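Local coordinates for elongation factor G (Thermus thermophilus, PDB 2DY1), which binds GTP and magnesium and probably acts as a translocation GTPase in the elongation step of protein synthesis, at residues V12-H17 and V76-A81; A98-V103 and A271-T276; Y456-K461 and V524-P529. All coordinates share one frame; numbering follows the deposited sequence.

How the interactions relate
Interactions 1 and 2 are buried and share one sheet of the GTP-binding domain; interaction 3 lies at the surface, within the domain IV range, its centre about 53 Å and about 58 Å from theirs, respectively. Strand 9-16 joins the first two: it pairs with strand 74-80 in interaction 1 and, along its other edge, with strand 100-106 of interaction 2, through bonds such as Ala13 O to Leu102 N (2.8 Å). The chemistry changes with position. Interaction 1 is backbone pairing with aliphatic packing, interaction 2 is packing with one water bridge where a sheet meets a chain leaving a helix, and interaction 3 turns on a carboxylate gripped by loop amides.

Interaction 1 (V12-H17 and V76-A81); sequences VALVGH and VFLLDA
Leu78 pushes its CD1 methyl into the hollow between Val12 and Leu14, coming to 4.0 Å from both Val12 CG1 and Leu14 CB. The leucine reaches it because its CG is anti to the backbone N (chi1 -174°), which swings the branch across toward the neighbouring strand. Behind it, Val12 CG2 leans on Val76 CG1, so the valine fits between Val76 and Leu78 of strand 74-80. Further along, Leu14 and Asp80 run side by side in the same direction, both on the face covered by helix 22-32. On the other face Leu79 stands beside small Ala13, and helix 88-97 packs against this side. Past the end of the pairing, Ala81 CB points at strand 9-16, 3.4 Å from Leu14 O, and meets Val15 CG1.

The backbones are parallel neighbours, their axes 4.7 Å apart at closest approach. Val12 N donates to Phe77 O, and Val12 O accepts from Leu79 N (2.8 Å). Leu14 N then bonds to Leu79 O, and its own carbonyl receives Ala81 N. Asp80 OD2 is hydrogen-bonded to Thr49 OG1 and Thr23 OG1, the latter from a magnesium ligand. The arrangement is typical of a P-loop GTPase: strand 9-16 runs into the Walker A loop, and strand 74-80 ends beside the magnesium site with its second-shell aspartate.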
# COMPACT_ATOMS: atom_id res chain seq x y z
N VAL A 12 -15.61 11.85 4.19
CA VAL A 12 -15.34 10.75 5.12
C VAL A 12 -14.84 9.52 4.40
O VAL A 12 -15.43 9.14 3.38
CB VAL A 12 -16.67 10.38 5.86
CG1 VAL A 12 -16.45 9.22 6.84
CG2 VAL A 12 -17.23 11.62 6.61
N ALA A 13 -13.77 8.90 4.91
CA ALA A 13 -13.26 7.65 4.31
C ALA A 13 -13.82 6.50 5.14
O ALA A 13 -13.69 6.52 6.36
CB ALA A 13 -11.76 7.59 4.35
N LEU A 14 -14.43 5.53 4.47
CA LEU A 14 -15.02 4.36 5.13
C LEU A 14 -13.98 3.25 4.94
O LEU A 14 -13.72 2.78 3.81
CB LEU A 14 -16.35 4.01 4.45
CG LEU A 14 -17.03 2.70 4.84
CD1 LEU A 14 -17.26 2.64 6.35
CD2 LEU A 14 -18.35 2.64 4.10
N VAL A 15 -13.40 2.82 6.06
CA VAL A 15 -12.32 1.83 6.04
C VAL A 15 -12.63 0.72 7.03
O VAL A 15 -13.58 0.82 7.81
CB VAL A 15 -10.99 2.48 6.43
CG1 VAL A 15 -10.58 3.50 5.35
CG2 VAL A 15 -11.11 3.23 7.79
N GLY A 16 -11.83 -0.33 6.98
CA GLY A 16 -12.05 -1.44 7.90
C GLY A 16 -11.59 -2.74 7.27
O GLY A 16 -11.31 -2.79 6.08
N HIS A 17 -11.50 -3.79 8.07
CA HIS A 17 -11.05 -5.08 7.58
C HIS A 17 -11.93 -5.58 6.45
O HIS A 17 -13.12 -5.28 6.37
CB HIS A 17 -11.09 -6.10 8.71
CG HIS A 17 -10.30 -7.34 8.44
ND1 HIS A 17 -8.95 -7.43 8.70
CD2 HIS A 17 -10.67 -8.54 7.94
CE1 HIS A 17 -8.52 -8.64 8.37
NE2 HIS A 17 -9.55 -9.33 7.91
N VAL A 76 -22.46 14.47 2.16
CA VAL A 76 -21.38 13.70 2.75
C VAL A 76 -20.72 12.99 1.60
O VAL A 76 -21.37 12.17 0.93
CB VAL A 76 -21.89 12.68 3.79
CG1 VAL A 76 -20.74 11.79 4.25
CG2 VAL A 76 -22.51 13.43 4.97
N PHE A 77 -19.46 13.33 1.33
CA PHE A 77 -18.75 12.63 0.26
C PHE A 77 -18.09 11.47 0.95
O PHE A 77 -17.09 11.64 1.65
CB PHE A 77 -17.74 13.56 -0.42
CG PHE A 77 -18.40 14.62 -1.27
CD1 PHE A 77 -18.89 15.78 -0.68
CD2 PHE A 77 -18.63 14.40 -2.63
CE1 PHE A 77 -19.62 16.72 -1.43
CE2 PHE A 77 -19.36 15.33 -3.38
CZ PHE A 77 -19.85 16.49 -2.79
N LEU A 78 -18.65 10.27 0.73
CA LEU A 78 -18.17 9.05 1.39
C LEU A 78 -17.28 8.27 0.45
O LEU A 78 -17.66 7.99 -0.68
CB LEU A 78 -19.38 8.19 1.80
CG LEU A 78 -19.11 6.93 2.64
CD1 LEU A 78 -18.58 7.33 4.02
CD2 LEU A 78 -20.42 6.13 2.78
N LEU A 79 -16.08 7.95 0.91
CA LEU A 79 -15.14 7.19 0.07
C LEU A 79 -15.14 5.75 0.59
O LEU A 79 -14.64 5.48 1.68
CB LEU A 79 -13.74 7.80 0.18
CG LEU A 79 -13.75 9.33 -0.02
CD1 LEU A 79 -12.32 9.87 0.05
CD2 LEU A 79 -14.36 9.68 -1.37
N ASP A 80 -15.70 4.84 -0.21
CA ASP A 80 -15.83 3.41 0.17
C ASP A 80 -14.52 2.75 -0.26
O ASP A 80 -14.30 2.46 -1.44
CB ASP A 80 -17.06 2.81 -0.54
CG ASP A 80 -17.25 1.33 -0.28
OD1 ASP A 80 -16.69 0.86 0.73
OD2 ASP A 80 -17.95 0.65 -1.08
N ALA A 81 -13.65 2.54 0.71
CA ALA A 81 -12.30 2.05 0.46
C ALA A 81 -12.11 0.56 0.57
O ALA A 81 -12.97 -0.13 1.13
CB ALA A 81 -11.33 2.75 1.46

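Interaction 2 (A98-V103 and A271-T276); sequences ADAALV and ALPSPT
Ala100 and Leu272 make the main apolar contact. Ala100 CB lies against the flank of Leu272, 3.9 Å from Leu272 CD1, with CD2 and CB of the leucine hardly farther. Leu272 has its CG anti to the carbonyl carbon (chi1 -56°), which turns the isobutyl group toward Ala100. Pro273 adds to the apolar packing, its CD approaching Ala100 CB at 4.2 Å. Ala100, a small residue, thus meets two bulkier ones from the chain that follows helix 261-271.

Contacts of the second kind set oxygens against prolines. Pro273 CG lies 3.7 Å from Asp99 O, a plain van der Waals contact with the main chain. Asp99 and Pro275 cross at about a right angle, with Asp99 OD2 3.4 Å from Pro275 CA and also near CG of the same ring. These too are van der Waals contacts; the charge of the aspartate is met by Arg278 at OD1 and by Arg304 at OD2, both in salt bridges.

In fold terms, the contact packs Asp99 and Ala100, on the chain that runs on along strand 100-106 in the central sheet of the P-loop GTPase domain, against the turn between helices 261-271 and 275-279. Leu272 is where the first helix is left behind, and Ser274 is the N-cap of the second, its side chain capping a backbone N just past Thr276. Ser274 N is bonded in turn to Glu277 OE2, a reciprocal pair consistent with a capping box.

The polar link is indirect. One water lies between the segments, 2.7 Å from Asp99 OD2 and 2.8 Å from Pro273 O, bridging a charged side chain to a main-chain carbonyl.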
# COMPACT_ATOMS: atom_id res chain seq x y z
N ALA A 98 -9.84 12.42 2.93
CA ALA A 98 -10.96 12.71 3.83
C ALA A 98 -10.55 13.50 5.05
O ALA A 98 -9.37 13.61 5.34
CB ALA A 98 -11.59 11.39 4.27
N ASP A 99 -11.56 14.02 5.76
CA ASP A 99 -11.30 14.77 6.98
C ASP A 99 -11.63 13.94 8.23
O ASP A 99 -11.45 14.42 9.36
CB ASP A 99 -12.12 16.07 7.00
CG ASP A 99 -11.77 16.99 5.84
OD1 ASP A 99 -10.63 16.92 5.34
OD2 ASP A 99 -12.64 17.80 5.44
N ALA A 100 -12.09 12.71 8.03
CA ALA A 100 -12.42 11.81 9.16
C ALA A 100 -12.52 10.40 8.61
O ALA A 100 -12.74 10.21 7.41
CB ALA A 100 -13.74 12.20 9.79
N ALA A 101 -12.34 9.42 9.50
CA ALA A 101 -12.44 8.02 9.10
C ALA A 101 -13.62 7.36 9.80
O ALA A 101 -13.80 7.52 11.00
CB ALA A 101 -11.16 7.30 9.48
N LEU A 102 -14.44 6.65 9.03
CA LEU A 102 -15.56 5.88 9.58
C LEU A 102 -15.02 4.46 9.47
O LEU A 102 -14.77 3.97 8.37
CB LEU A 102 -16.82 6.04 8.71
CG LEU A 102 -18.00 5.11 9.05
CD1 LEU A 102 -18.45 5.32 10.53
CD2 LEU A 102 -19.18 5.41 8.10
N VAL A 103 -14.84 3.80 10.61
CA VAL A 103 -14.22 2.49 10.64
C VAL A 103 -15.24 1.41 10.91
O VAL A 103 -15.80 1.35 11.99
CB VAL A 103 -13.11 2.47 11.75
CG1 VAL A 103 -12.34 1.16 11.72
CG2 VAL A 103 -12.15 3.68 11.56
N ALA A 271 -21.28 14.52 14.38
CA ALA A 271 -20.00 14.26 15.02
C ALA A 271 -18.70 14.58 14.31
O ALA A 271 -17.72 14.93 14.95
CB ALA A 271 -19.96 12.79 15.47
N LEU A 272 -18.68 14.46 12.98
CA LEU A 272 -17.44 14.65 12.25
C LEU A 272 -17.27 16.07 11.78
O LEU A 272 -18.24 16.78 11.56
CB LEU A 272 -17.39 13.63 11.10
CG LEU A 272 -17.54 12.20 11.63
CD1 LEU A 272 -17.45 11.23 10.43
CD2 LEU A 272 -16.48 11.85 12.67
N PRO A 273 -16.01 16.50 11.62
CA PRO A 273 -15.74 17.88 11.19
C PRO A 273 -15.96 18.25 9.75
O PRO A 273 -15.82 17.43 8.86
CB PRO A 273 -14.29 18.07 11.58
CG PRO A 273 -13.70 16.75 11.20
CD PRO A 273 -14.75 15.77 11.80
N SER A 274 -16.26 19.53 9.55
CA SER A 274 -16.43 20.08 8.22
C SER A 274 -15.04 20.47 7.72
O SER A 274 -14.07 20.55 8.49
CB SER A 274 -17.29 21.35 8.29
OG SER A 274 -16.51 22.39 8.89
N PRO A 275 -14.90 20.69 6.40
CA PRO A 275 -13.60 21.08 5.85
C PRO A 275 -13.12 22.40 6.46
O PRO A 275 -11.92 22.58 6.70
CB PRO A 275 -13.89 21.21 4.35
CG PRO A 275 -14.95 20.20 4.13
CD PRO A 275 -15.85 20.32 5.34
N THR A 276 -14.06 23.30 6.71
CA THR A 276 -13.73 24.60 7.30
C THR A 276 -13.12 24.41 8.68
O THR A 276 -12.18 25.11 9.06
CB THR A 276 -14.97 25.48 7.41
OG1 THR A 276 -15.46 25.77 6.10
CG2 THR A 276 -14.62 26.79 8.12
O HOH W 1 -15.19 17.11 6.14

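Interaction 3 (Y456-K461 and V524-P529); sequences YRETIK and VLAGFP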
# COMPACT_ATOMS: atom_id res chain seq x y z
N TYR A 456 22.46 -14.80 -8.85
CA TYR A 456 23.65 -15.50 -8.36
C TYR A 456 24.87 -14.67 -8.72
O TYR A 456 24.84 -13.84 -9.63
CB TYR A 456 23.77 -16.88 -9.01
CG TYR A 456 22.72 -17.85 -8.57
CD1 TYR A 456 22.75 -18.41 -7.29
CD2 TYR A 456 21.68 -18.20 -9.42
CE1 TYR A 456 21.75 -19.29 -6.86
CE2 TYR A 456 20.68 -19.08 -9.00
CZ TYR A 456 20.72 -19.62 -7.73
OH TYR A 456 19.71 -20.46 -7.32
N ARG A 457 25.96 -14.89 -8.00
CA ARG A 457 27.19 -14.18 -8.28
C ARG A 457 28.33 -15.15 -8.13
O ARG A 457 28.10 -16.34 -7.89
CB ARG A 457 27.34 -12.98 -7.35
CG ARG A 457 26.28 -11.93 -7.65
CD ARG A 457 26.56 -10.59 -7.05
NE ARG A 457 25.49 -9.66 -7.38
CZ ARG A 457 25.23 -8.57 -6.68
NH1 ARG A 457 25.98 -8.28 -5.63
NH2 ARG A 457 24.19 -7.81 -6.99
N GLU A 458 29.55 -14.67 -8.31
CA GLU A 458 30.72 -15.53 -8.20
C GLU A 458 31.83 -14.80 -7.47
O GLU A 458 31.80 -13.59 -7.34
CB GLU A 458 31.22 -15.90 -9.59
CG GLU A 458 30.24 -16.71 -10.42
CD GLU A 458 30.74 -16.97 -11.83
OE1 GLU A 458 31.98 -17.03 -12.02
OE2 GLU A 458 29.90 -17.13 -12.74
N THR A 459 32.80 -15.57 -6.98
CA THR A 459 33.95 -14.98 -6.31
C THR A 459 35.10 -15.97 -6.42
O THR A 459 34.98 -17.01 -7.08
CB THR A 459 33.66 -14.62 -4.83
OG1 THR A 459 34.72 -13.77 -4.35
CG2 THR A 459 33.58 -15.88 -3.96
N ILE A 460 36.23 -15.64 -5.79
CA ILE A 460 37.40 -16.51 -5.85
C ILE A 460 37.86 -16.96 -4.47
O ILE A 460 37.67 -16.26 -3.48
CB ILE A 460 38.57 -15.82 -6.58
CG1 ILE A 460 38.82 -14.43 -5.97
CG2 ILE A 460 38.26 -15.68 -8.06
CD1 ILE A 460 40.07 -13.73 -6.56
N LYS A 461 38.50 -18.13 -4.41
CA LYS A 461 38.97 -18.67 -3.14
C LYS A 461 40.49 -18.64 -2.94
O LYS A 461 40.97 -18.81 -1.82
CB LYS A 461 38.46 -20.10 -2.97
CG LYS A 461 36.99 -20.20 -2.57
CD LYS A 461 36.63 -21.64 -2.22
CE LYS A 461 35.25 -21.74 -1.57
NZ LYS A 461 34.91 -23.15 -1.21
N VAL A 524 33.76 -16.59 -14.79
CA VAL A 524 34.14 -17.79 -15.53
C VAL A 524 33.45 -19.07 -15.07
O VAL A 524 33.40 -20.05 -15.83
CB VAL A 524 35.68 -18.03 -15.46
CG1 VAL A 524 36.41 -16.83 -16.04
CG2 VAL A 524 36.11 -18.27 -14.03
N LEU A 525 32.92 -19.09 -13.86
CA LEU A 525 32.27 -20.30 -13.35
C LEU A 525 30.93 -20.60 -14.02
O LEU A 525 30.70 -21.71 -14.50
CB LEU A 525 32.08 -20.22 -11.83
CG LEU A 525 31.58 -21.50 -11.16
CD1 LEU A 525 32.36 -22.71 -11.68
CD2 LEU A 525 31.73 -21.38 -9.65
N ALA A 526 30.06 -19.60 -14.06
CA ALA A 526 28.75 -19.79 -14.66
C ALA A 526 28.20 -18.51 -15.27
O ALA A 526 27.00 -18.37 -15.47
CB ALA A 526 27.78 -20.34 -13.61
N GLY A 527 29.09 -17.56 -15.54
CA GLY A 527 28.68 -16.30 -16.16
C GLY A 527 27.94 -15.25 -15.33
O GLY A 527 27.35 -14.33 -15.90
N PHE A 528 27.99 -15.36 -14.01
CA PHE A 528 27.32 -14.38 -13.14
C PHE A 528 28.31 -13.28 -12.72
O PHE A 528 29.52 -13.48 -12.81
CB PHE A 528 26.79 -15.09 -11.89
CG PHE A 528 25.67 -16.05 -12.17
CD1 PHE A 528 25.84 -17.41 -11.99
CD2 PHE A 528 24.42 -15.58 -12.58
CE1 PHE A 528 24.79 -18.30 -12.20
CE2 PHE A 528 23.36 -16.46 -12.79
CZ PHE A 528 23.55 -17.82 -12.60
N PRO A 529 27.80 -12.11 -12.26
CA PRO A 529 28.70 -11.03 -11.84
C PRO A 529 29.67 -11.52 -10.77
O PRO A 529 29.28 -12.28 -9.88
CB PRO A 529 27.75 -9.96 -11.31
CG PRO A 529 26.52 -10.17 -12.16
CD PRO A 529 26.40 -11.68 -12.15
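Glu458 reaches from its strand into segment 524-529, and its carboxylate takes three backbone amides there. OE1 accepts from Leu525 N (2.9 Å) on its syn side, though 35° out of the carboxylate plane. OE2 takes two, Ala526 N at 2.8 Å and Phe528 N at 2.9 Å, which arrive from opposite faces of the carboxylate plane and so should restrict its rotation. The side chain is extended beyond CG (chi2 176°), which carries the acid deep enough to meet the turning chain. Replacing Glu458 by an alanine would probably leave these three amides without their common acceptor and let the loop shift.

Beside this grip, Glu458 N donates to Pro529 O (2.9 Å), tying the strand to Pro529, farther along the connection. Within the sequence range of domain IV, the contact joins short strand 457-460, paired with strand 569-583 in a sheet shared with C-terminal strands, to the connection between helix 509-520 and strand 533-541.

Aromatic packing flanks the acid. Tyr456 CB stands over the centre of one face of the Phe528 ring in a CH-pi contact, 3.5 Å from the centroid, while the two rings meet obliquely with planes at 57°. The Phe528 ring is turned nearly perpendicular to the carboxylate of Glu458. Farther out, Arg661 makes a cation-pi contact with Phe528 and bonds to Ala526 O, and Arg457 forms a salt bridge with Glu419.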